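Local coordinates for ribonucleoside-diphosphate reductase small chain 2 (Saccharomyces cerevisiae, PDB 1JK0), which helps make the deoxyribonucleotide precursors of DNA as part of ribonucleotide reductase, being required for proper folding of its partner small chain and for assembly with the large subunits, at residues Asp172-Tyr175 with Ala176-Leu179. Sequence-based numbering, arbitrary orientation.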
loop_
_atom_site.group_PDB
_atom_site.type_symbol
_atom_site.label_atom_id
_atom_site.label_comp_id
_atom_site.label_asym_id
_atom_site.label_seq_id
_atom_site.Cartn_x
_atom_site.Cartn_y
_atom_site.Cartn_z
ATOM N N ASP B 172 26.856 6.330 -8.076
ATOM C CA ASP B 172 27.563 7.504 -7.601
ATOM C C ASP B 172 26.653 8.727 -7.535
ATOM O O ASP B 172 26.817 9.685 -8.295
ATOM C CB ASP B 172 28.766 7.769 -8.504
ATOM C CG ASP B 172 29.536 8.998 -8.097
ATOM O OD1 ASP B 172 29.834 9.150 -6.887
ATOM O OD2 ASP B 172 29.848 9.809 -8.996
ATOM N N SER B 173 25.693 8.678 -6.614
ATOM C CA SER B 173 24.737 9.767 -6.409
ATOM C C SER B 173 24.405 9.949 -4.927
ATOM O O SER B 173 24.529 9.016 -4.136
ATOM C CB SER B 173 23.444 9.483 -7.176
ATOM O OG SER B 173 22.830 8.292 -6.709
ATOM N N LEU B 174 23.983 11.155 -4.561
ATOM C CA LEU B 174 23.613 11.461 -3.181
ATOM C C LEU B 174 22.110 11.705 -3.072
ATOM O O LEU B 174 21.476 12.156 -4.029
ATOM C CB LEU B 174 24.360 12.696 -2.699
ATOM C CG LEU B 174 25.863 12.551 -2.476
ATOM C CD1 LEU B 174 26.461 13.919 -2.153
ATOM C CD2 LEU B 174 26.122 11.573 -1.347
ATOM N N TYR B 175 21.551 11.420 -1.898
ATOM C CA TYR B 175 20.119 11.579 -1.648
ATOM C C TYR B 175 19.581 12.952 -2.026
ATOM O O TYR B 175 18.566 13.067 -2.724
ATOM C CB TYR B 175 19.812 11.304 -0.178
ATOM C CG TYR B 175 18.346 11.426 0.162
ATOM C CD1 TYR B 175 17.404 10.606 -0.449
ATOM C CD2 TYR B 175 17.898 12.376 1.079
ATOM C CE1 TYR B 175 16.054 10.728 -0.160
ATOM C CE2 TYR B 175 16.549 12.503 1.377
ATOM C CZ TYR B 175 15.632 11.674 0.752
ATOM O OH TYR B 175 14.295 11.786 1.040
ATOM N N ALA B 176 20.258 13.996 -1.561
ATOM C CA ALA B 176 19.827 15.347 -1.869
ATOM C C ALA B 176 19.758 15.512 -3.376
ATOM O O ALA B 176 18.813 16.098 -3.894
ATOM C CB ALA B 176 20.786 16.351 -1.275
ATOM N N GLU B 177 20.762 14.988 -4.076
ATOM C CA GLU B 177 20.796 15.075 -5.527
ATOM C C GLU B 177 19.597 14.367 -6.145
ATOM O O GLU B 177 18.806 14.988 -6.871
ATOM C CB GLU B 177 22.095 14.479 -6.063
ATOM C CG GLU B 177 23.290 15.405 -5.897
ATOM C CD GLU B 177 24.605 14.758 -6.291
ATOM O OE1 GLU B 177 25.645 15.441 -6.177
ATOM O OE2 GLU B 177 24.598 13.575 -6.704
ATOM N N ARG B 178 19.458 13.076 -5.850
ATOM C CA ARG B 178 18.345 12.288 -6.371
ATOM C C ARG B 178 17.027 13.010 -6.121
ATOM O O ARG B 178 16.089 12.895 -6.905
ATOM C CB ARG B 178 18.289 10.917 -5.699
ATOM C CG ARG B 178 19.575 10.120 -5.772
ATOM C CD ARG B 178 19.314 8.644 -5.512
ATOM N NE ARG B 178 19.293 8.274 -4.098
ATOM C CZ ARG B 178 20.382 8.146 -3.351
ATOM N NH1 ARG B 178 21.573 8.365 -3.883
ATOM N NH2 ARG B 178 20.283 7.772 -2.082
ATOM N N LEU B 179 16.948 13.747 -5.021
ATOM C CA LEU B 179 15.731 14.480 -4.715
ATOM C C LEU B 179 15.506 15.564 -5.765
ATOM O O LEU B 179 14.449 15.621 -6.384
ATOM C CB LEU B 179 15.829 15.095 -3.317
ATOM C CG LEU B 179 14.787 14.696 -2.268
ATOM C CD1 LEU B 179 14.298 13.271 -2.458
ATOM C CD2 LEU B 179 15.414 14.866 -0.911
#
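Arg-178 turns back on Ser-173 and meets it with a single nitrogen. Its NH1 lies 3.1 Å from Ser-173 OG, with an N-H...O angle of 144° that supports a hydrogen bond, and 3.0 Å from Ser-173 O, where the poorer angle makes the bond weak. The carbonyl oxygen sits at the guanidinium edge, in its plane, while OG is tilted somewhat out of it. A bend at chi3 (-85°) folds the arginine chain over the backbone, so that one guanidinium face looks onto Tyr-175 N, 3.5 Å from that plane and offset toward its rim. Both groups have a second partner: Arg-178 NH2 bonds Gln-107 OE1, and Ser-173 OG bonds Asn-170 O. An alanine in place of Arg-178 would probably cost Ser-173 O and OG the donor they share, leave Gln-107 OE1 without its bond from the guanidinium and uncover the backbone at Tyr-175.

On another side of the turn, Leu-174 N donates to Glu-177 OE2 over 3.3 Å. It approaches from above the carboxylate plane; CG beside the backbone N (chi1 -77°) and an extended chain beyond bring the acid back to this amide. The first helical bonds follow, Arg-178 N to Leu-174 O and Leu-179 N to Tyr-175 O, both 2.9 Å.

Packing begins with Tyr-175, whose ring has Leu-179 CD2 over one face, 3.5 Å from CE2; Leu-230 touches both side chains. Leu-174 instead packs against helix 13-21.

With Leu-174 as N-cap and Glu-177 three residues on, the glutamate-to-amide bond supplies one half of a capping box; leucine has no side-chain acceptor for the reciprocal half. This cap starts helix 175-188 in the ferritin-like helical fold of ribonucleotide reductase small chains.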